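Local coordinates for protein glycerophosphodiester phosphodiesterase (Thermotoga maritima, PDB 1O1Z) that belongs to the glycerophosphoryl diester phosphodiesterase family, whose members fold as TIM barrels, and carries a bound sodium ion in this crystal form, at residues A[47-51]-A[114-119]; A[57-62]-A[73-77]. All blocks are in the same frame, centred on the assembly; numbering follows the deposited sequence. Where two conformers were deposited one is given.

Contact 1 (A[47-51]-A[114-119]); sequences DVRLS and EAADAV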
ATOM      1  N   ASP A  47      -1.862  -2.009   5.701  1.00 10.54           N
ATOM      2  CA  ASP A  47      -0.656  -1.955   6.491  1.00  9.79           C
ATOM      3  C   ASP A  47      -0.598  -3.145   7.429  1.00 11.55           C
ATOM      4  O   ASP A  47      -1.599  -3.434   8.065  1.00 13.24           O
ATOM      5  CB  ASP A  47      -0.700  -0.708   7.353  1.00 10.67           C
ATOM      6  CG  ASP A  47      -0.976   0.516   6.534  1.00 16.86           C
ATOM      7  OD1 ASP A  47      -2.089   1.114   6.594  1.00 13.33           O
ATOM      8  OD2 ASP A  47      -0.125   0.869   5.682  1.00 19.37           O
ATOM      9  N   VAL A  48       0.562  -3.808   7.519  1.00  8.92           N
ATOM     10  CA  VAL A  48       0.702  -4.994   8.356  1.00 10.21           C
ATOM     11  C   VAL A  48       1.791  -4.891   9.407  1.00 10.59           C
ATOM     12  O   VAL A  48       2.866  -4.304   9.190  1.00 10.65           O
ATOM     13  CB  VAL A  48       0.891  -6.302   7.535  1.00 10.78           C
ATOM     14  CG1 VAL A  48      -0.336  -6.594   6.708  1.00 12.73           C
ATOM     15  CG2 VAL A  48       2.146  -6.291   6.685  1.00 11.83           C
ATOM     16  N   ARG A  49       1.485  -5.525  10.551  1.00 10.81           N
ATOM     17  CA  ARG A  49       2.329  -5.564  11.734  1.00  9.43           C
ATOM     18  C   ARG A  49       2.132  -6.914  12.427  1.00 10.07           C
ATOM     19  O   ARG A  49       1.246  -7.689  12.059  1.00 11.00           O
ATOM     20  CB  ARG A  49       1.909  -4.477  12.720  1.00 11.83           C
ATOM     21  CG  ARG A  49       2.145  -3.069  12.208  1.00 12.23           C
ATOM     22  CD  ARG A  49       1.765  -2.032  13.243  1.00 11.18           C
ATOM     23  NE  ARG A  49       2.125  -0.713  12.777  1.00 12.19           N
ATOM     24  CZ  ARG A  49       3.304  -0.141  12.904  1.00 12.26           C
ATOM     25  NH1 ARG A  49       4.322  -0.744  13.519  1.00 16.06           N
ATOM     26  NH2 ARG A  49       3.484   1.094  12.435  1.00 15.63           N
ATOM     27  N   LEU A  50       2.940  -7.176  13.438  1.00  8.87           N
ATOM     28  CA  LEU A  50       2.771  -8.396  14.232  1.00 11.39           C
ATOM     29  C   LEU A  50       2.110  -8.169  15.573  1.00 10.62           C
ATOM     30  O   LEU A  50       2.401  -7.210  16.300  1.00 11.61           O
ATOM     31  CB  LEU A  50       4.096  -9.058  14.554  1.00 12.11           C
ATOM     32  CG  LEU A  50       4.887  -9.668  13.444  1.00 12.55           C
ATOM     33  CD1 LEU A  50       6.094 -10.397  14.070  1.00 13.74           C
ATOM     34  CD2 LEU A  50       4.062 -10.595  12.575  1.00 13.99           C
ATOM     35  N   SER A  51       1.236  -9.119  15.910  1.00 10.54           N
ATOM     36  CA  SER A  51       0.681  -9.228  17.239  1.00  9.98           C
ATOM     37  C   SER A  51       1.680  -9.918  18.162  1.00 10.89           C
ATOM     38  O   SER A  51       2.738 -10.409  17.722  1.00 11.40           O
ATOM     39  CB  SER A  51      -0.610 -10.060  17.189  1.00 11.97           C
ATOM     40  OG  SER A  51      -0.290 -11.397  16.811  1.00 12.95           O
ATOM     41  N   GLU A 114      10.182  -7.358  11.164  1.00 10.84           N
ATOM     42  CA  GLU A 114       9.917  -8.641  11.814  1.00 11.09           C
ATOM     43  C   GLU A 114       8.663  -9.356  11.316  1.00 11.29           C
ATOM     44  O   GLU A 114       8.510 -10.546  11.552  1.00 14.12           O
ATOM     45  CB  GLU A 114       9.889  -8.478  13.340  1.00 12.81           C
ATOM     46  CG  GLU A 114       8.858  -7.500  13.865  1.00 13.60           C
ATOM     47  CD  GLU A 114       9.390  -6.063  14.044  1.00 17.04           C
ATOM     48  OE1 GLU A 114      10.374  -5.628  13.369  1.00 13.65           O
ATOM     49  OE2 GLU A 114       8.795  -5.320  14.876  1.00 14.52           O
ATOM     50  N   ALA A 115       7.770  -8.630  10.628  1.00  9.57           N
ATOM     51  CA  ALA A 115       6.573  -9.229  10.036  1.00  9.58           C
ATOM     52  C   ALA A 115       6.824  -9.861   8.686  1.00  9.75           C
ATOM     53  O   ALA A 115       5.985 -10.593   8.188  1.00 11.46           O
ATOM     54  CB  ALA A 115       5.471  -8.194   9.906  1.00 12.09           C
ATOM     55  N   ALA A 116       7.973  -9.575   8.072  1.00  9.89           N
ATOM     56  CA  ALA A 116       8.191  -9.958   6.676  1.00 11.84           C
ATOM     57  C   ALA A 116       8.123 -11.465   6.445  1.00 11.70           C
ATOM     58  O   ALA A 116       7.448 -11.900   5.506  1.00 12.03           O
ATOM     59  CB  ALA A 116       9.514  -9.417   6.183  1.00 14.05           C
ATOM     60  N   ASP A 117       8.767 -12.272   7.283  1.00 10.87           N
ATOM     61  CA  ASP A 117       8.758 -13.721   7.032  1.00 12.25           C
ATOM     62  C   ASP A 117       7.335 -14.282   7.120  1.00 10.93           C
ATOM     63  O   ASP A 117       6.933 -15.097   6.278  1.00 12.43           O
ATOM     64  CB  ASP A 117       9.671 -14.448   7.998  1.00 14.30           C
ATOM     65  CG  ASP A 117      11.154 -14.267   7.661  1.00 18.10           C
ATOM     66  OD1 ASP A 117      11.504 -13.917   6.512  1.00 21.45           O
ATOM     67  OD2 ASP A 117      12.041 -14.479   8.488  1.00 27.78           O
ATOM     68  N   ALA A 118       6.565 -13.861   8.129  1.00  9.46           N
ATOM     69  CA  ALA A 118       5.186 -14.308   8.271  1.00 10.25           C
ATOM     70  C   ALA A 118       4.294 -13.869   7.111  1.00 10.59           C
ATOM     71  O   ALA A 118       3.431 -14.612   6.663  1.00 13.22           O
ATOM     72  CB  ALA A 118       4.610 -13.827   9.586  1.00 13.83           C
ATOM     73  N   VAL A 119       4.506 -12.661   6.625  1.00  9.92           N
ATOM     74  CA  VAL A 119       3.758 -12.150   5.489  1.00  9.22           C
ATOM     75  C   VAL A 119       4.080 -12.983   4.245  1.00 10.22           C
ATOM     76  O   VAL A 119       3.177 -13.349   3.509  1.00 11.41           O
ATOM     77  CB  VAL A 119       4.068 -10.667   5.229  1.00 11.11           C
ATOM     78  CG1 VAL A 119       3.540 -10.216   3.874  1.00 13.22           C
ATOM     79  CG2 VAL A 119       3.486  -9.818   6.356  1.00 12.05           C
TER
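Leu50, at the end of strand 43-50, reaches Glu114 and Ala115, on the approach to helix 116-123, and Ala118 within it, while Val48 meets Val119 further along that helix. This is strand-against-helix packing in a TIM-barrel fold: strand 43-50 runs parallel to strand 105-110, and the chain leaving 105-110 turns into this helix.

Follow Leu50 outward. Its CB points at residues 114-119, and CG sits anti to the carbonyl carbon (chi1 -68°), leading the branch over the backbone of Ala115. CG lies 3.8 Å from Ala115 CA, so contact already begins at the branch point. Beyond it the two methyls part. CD2 stays over Ala115, 3.9 Å from Ala115 CB, and the same methyl just reaches Ala118 CB at 4.4 Å. Leu50 CD1 continues the chain in extended form, trans to CA (chi2 -174°), and Leu50 CD1 comes to rest 3.5 Å from Glu114 O, with Glu114 CG 4.0 Å away. One leucine thus touches Glu114, Ala115 and Ala118. The short side chains of Ala115 and Ala118 probably let it lie against the backbone itself; CG and CD2 both touch Ala115 CA.

The polar side chain next door is held by other residues: Arg49 sends its CB away from residues 114-119, and its NH1 forms a salt bridge with Glu112 OE2, while Glu112 OE1 accepts a hydrogen bond from the backbone N of Leu50. Val119 also touches Val56 and Ile110, which extends the apolar layer onto both neighbouring strands, and its side chain lies about 9 Å from the sodium ion, a site that includes Ser123. Closing the inner end of the contact, Val48 CG2 meets Val119 CG2 methyl to methyl at 3.8 Å.

Contact 2 (A[57-62]-A[73-77]); sequences VVSHDE and KIRDA
A salt-bridge network, with the Glu62 carboxylate set between Lys73 and Arg75, joins the turn after strand 56-58 to Lys73 and the short 3-10 segment 74-76 that follows it. The carboxylate gives one oxygen to each of the two cationic side chains. OE2 pairs with Lys73 NZ, the two side chains running alongside each other in the same direction; the modelled 2.5 Å is very short and belongs to one of two lysine conformers, so the exact length is doubtful. OE1 turns to Arg75, accepting from NH1 at 3.1 Å and more weakly from NH2. It lies at the edge of the guanidinium, close to its plane, but the arginine approaches OE1 from above the carboxylate, and the two flat groups stand 70° apart, unlike a coplanar two-pronged pair. A bend at chi3 (69°) brings the guanidinium round to this position. Water 2 donates to OE1 at 2.7 Å and accepts from NH2, and NH2 is also paired with Glu112.

Behind the charges the backbones are joined directly. Ile74 N donates to Glu62 O at 2.9 Å in a nearly straight bond (163° at the hydrogen). Water 1 donates to that same carbonyl and accepts from Arg75 N at 3.0 Å, while sitting over one face of the guanidinium. Deeper in, Ile74 lays CG1 against Glu62 O and its CG1-CD1 arm against Ser59, and its CG2 methyl lies 4.2 Å from Val57 CG1; Ser59 OG donates to Asp61 O at 2.8 Å, bridging two residues of the turn.

Bonds from Arg75 NH1 and water 2 to OE1 probably restrain the carboxylate's rotation, and the nearby positive charges would favour its ionised form; the Ile74 N to Glu62 O bond joins the 3-10 segment to the turn.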
ATOM      1  N   VAL A  57      -1.312  -8.820  11.601  1.00  9.32           N
ATOM      2  CA  VAL A  57      -2.485  -7.978  11.855  1.00  9.91           C
ATOM      3  C   VAL A  57      -2.445  -6.743  10.959  1.00  9.95           C
ATOM      4  O   VAL A  57      -1.383  -6.262  10.606  1.00 10.68           O
ATOM      5  CB  VAL A  57      -2.496  -7.550  13.356  1.00 15.30           C
ATOM      6  CG1 VAL A  57      -3.482  -6.409  13.645  1.00 20.61           C
ATOM      7  CG2 VAL A  57      -2.808  -8.787  14.199  1.00 17.05           C
ATOM      8  N   VAL A  58      -3.616  -6.224  10.617  1.00  8.93           N
ATOM      9  CA  VAL A  58      -3.734  -5.053   9.743  1.00  8.94           C
ATOM     10  C   VAL A  58      -3.915  -3.807  10.631  1.00 10.37           C
ATOM     11  O   VAL A  58      -4.954  -3.612  11.261  1.00 10.37           O
ATOM     12  CB  VAL A  58      -4.870  -5.206   8.749  1.00  9.32           C
ATOM     13  CG1 VAL A  58      -4.972  -3.961   7.851  1.00 12.05           C
ATOM     14  CG2 VAL A  58      -4.689  -6.456   7.905  1.00 11.96           C
ATOM     15  N   SER A  59      -2.879  -2.971  10.722  1.00 10.09           N
ATOM     16  CA  SER A  59      -2.932  -1.739  11.493  1.00 10.90           C
ATOM     17  C   SER A  59      -1.839  -0.807  11.000  1.00 11.18           C
ATOM     18  O   SER A  59      -0.672  -1.180  11.003  1.00 12.30           O
ATOM     19  CB  SER A  59      -2.696  -2.018  12.977  1.00 12.40           C
ATOM     20  OG  SER A  59      -2.763  -0.798  13.738  1.00 12.79           O
ATOM     21  N   HIS A  60      -2.217   0.408  10.601  1.00  9.71           N
ATOM     22  CA  HIS A  60      -1.206   1.411  10.245  1.00 11.61           C
ATOM     23  C   HIS A  60      -0.305   1.802  11.431  1.00 10.66           C
ATOM     24  O   HIS A  60       0.928   1.741  11.331  1.00 12.14           O
ATOM     25  CB  HIS A  60      -1.885   2.646   9.654  1.00 11.90           C
ATOM     26  CG  HIS A  60      -0.915   3.707   9.280  1.00 12.79           C
ATOM     27  ND1 HIS A  60      -0.534   4.703  10.145  1.00 17.71           N
ATOM     28  CD2 HIS A  60      -0.187   3.873   8.150  1.00 17.12           C
ATOM     29  CE1 HIS A  60       0.371   5.465   9.551  1.00 19.26           C
ATOM     30  NE2 HIS A  60       0.613   4.974   8.351  1.00 17.11           N
ATOM     31  N   ASP A  61      -0.908   2.176  12.551  1.00 10.30           N
ATOM     32  CA  ASP A  61      -0.185   2.621  13.726  1.00 10.17           C
ATOM     33  C   ASP A  61       0.267   1.409  14.539  1.00  8.20           C
ATOM     34  O   ASP A  61      -0.342   0.336  14.460  1.00 10.49           O
ATOM     35  CB  ASP A  61      -1.068   3.479  14.617  1.00 10.16           C
ATOM     36  CG  ASP A  61      -1.475   4.828  14.005  1.00 15.80           C
ATOM     37  OD1 ASP A  61      -0.946   5.249  12.948  1.00 19.62           O
ATOM     38  OD2 ASP A  61      -2.296   5.546  14.609  1.00 15.54           O
ATOM     39  N   GLU A  62       1.264   1.595  15.392  1.00 11.07           N
ATOM     40  CA  GLU A  62       1.756   0.509  16.230  1.00 11.13           C
ATOM     41  C   GLU A  62       0.877   0.289  17.467  1.00 10.67           C
ATOM     42  O   GLU A  62       1.099  -0.656  18.202  1.00 10.80           O
ATOM     43  CB  GLU A  62       3.218   0.744  16.660  1.00 14.68           C
ATOM     44  CG  GLU A  62       3.430   1.845  17.670  1.00 17.60           C
ATOM     45  CD  GLU A  62       4.834   1.849  18.267  1.00 25.00           C
ATOM     46  OE1 GLU A  62       5.707   1.059  17.833  1.00 25.81           O
ATOM     47  OE2 GLU A  62       5.060   2.660  19.179  1.00 33.31           O
ATOM     48  N   LYS A  73      -0.283  -1.353  22.562  1.00 10.53           N
ATOM     49  CA  LYS A  73       0.475  -1.644  21.360  1.00 10.59           C
ATOM     50  C   LYS A  73       0.039  -2.964  20.738  1.00 11.44           C
ATOM     51  O   LYS A  73      -0.196  -3.942  21.425  1.00 11.97           O
ATOM     52  CB  LYS A  73       1.981  -1.714  21.633  1.00 12.17           C
ATOM     53  CG  LYS A  73       2.609  -0.396  21.995  1.00 16.26           C
ATOM     54  CD  LYS A  73       4.073  -0.597  22.302  1.00 20.39           C
ATOM     55  CE  LYS A  73       4.754   0.707  22.660  0.65 29.38           C
ATOM     56  NZ  LYS A  73       4.934   1.557  21.459  0.65 32.38           N
ATOM     57  N   ILE A  74      -0.003  -2.995  19.422  1.00 10.57           N
ATOM     58  CA  ILE A  74      -0.347  -4.199  18.669  1.00  8.54           C
ATOM     59  C   ILE A  74       0.533  -5.379  19.102  1.00 10.99           C
ATOM     60  O   ILE A  74       0.052  -6.507  19.291  1.00 11.55           O
ATOM     61  CB  ILE A  74      -0.222  -3.940  17.138  1.00 12.28           C
ATOM     62  CG1 ILE A  74      -1.154  -2.807  16.654  1.00 18.03           C
ATOM     63  CG2 ILE A  74      -0.441  -5.211  16.330  1.00 14.73           C
ATOM     64  CD1 ILE A  74      -2.580  -3.018  16.938  1.00 18.26           C
ATOM     65  N   ARG A  75       1.838  -5.144  19.268  1.00  8.13           N
ATOM     66  CA  ARG A  75       2.749  -6.246  19.562  1.00 11.11           C
ATOM     67  C   ARG A  75       2.680  -6.725  21.013  1.00 10.16           C
ATOM     68  O   ARG A  75       3.325  -7.720  21.357  1.00 13.15           O
ATOM     69  CB  ARG A  75       4.185  -5.903  19.186  1.00 10.54           C
ATOM     70  CG  ARG A  75       4.850  -4.823  20.009  1.00 11.28           C
ATOM     71  CD  ARG A  75       6.287  -4.532  19.540  1.00 13.44           C
ATOM     72  NE  ARG A  75       6.244  -3.900  18.232  1.00 13.40           N
ATOM     73  CZ  ARG A  75       6.189  -2.580  18.009  1.00 16.11           C
ATOM     74  NH1 ARG A  75       6.216  -1.716  19.007  1.00 16.37           N
ATOM     75  NH2 ARG A  75       6.092  -2.129  16.755  1.00 16.07           N
ATOM     76  N   ASP A  76       1.917  -6.023  21.842  1.00  8.96           N
ATOM     77  CA  ASP A  76       1.777  -6.328  23.253  1.00 10.79           C
ATOM     78  C   ASP A  76       0.510  -7.155  23.518  1.00 11.34           C
ATOM     79  O   ASP A  76       0.290  -7.576  24.655  1.00 14.10           O
ATOM     80  CB  ASP A  76       1.713  -5.031  24.062  1.00 11.09           C
ATOM     81  CG  ASP A  76       3.071  -4.357  24.255  1.00 18.61           C
ATOM     82  OD1 ASP A  76       4.122  -4.931  23.915  1.00 20.02           O
ATOM     83  OD2 ASP A  76       3.158  -3.233  24.780  1.00 24.78           O
ATOM     84  N   ALA A  77      -0.317  -7.346  22.499  1.00 11.00           N
ATOM     85  CA  ALA A  77      -1.581  -8.066  22.643  1.00 11.01           C
ATOM     86  C   ALA A  77      -1.666  -9.175  21.609  1.00 11.86           C
ATOM     87  O   ALA A  77      -1.183  -9.034  20.481  1.00 11.99           O
ATOM     88  CB  ALA A  77      -2.741  -7.119  22.477  1.00 11.89           C
TER
HETATM   89  O   HOH W   1       3.010  -2.667  18.133  1.00 11.23           O
HETATM   90  O   HOH W   2       6.455   0.563  15.312  1.00 38.73           O

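From the N terminus, strand 43-50 comes first and supplies one side of contact 1. The chain then doubles back as strand 56-58, passes through the antiparallel pair 63-64 and 70-73, with helix 65-68 between them, and closes the short loop of contact 2 at residues 73-77. Only after helices 79-85 and 93-99 and strand 105-110 do residues 114-119, leading into helix 116-123, close contact 1, so contact 2 is nested inside the longer loop. The two meet along paired strands 43-50 and 56-58, where Val57 N lies 2.8 Å from Arg49 O. Glu112 also bridges them, pairing with Arg49 and with Arg75. Contact 1 ties strand to helix; contact 2 folds the excursion after strand 43-50 onto itself.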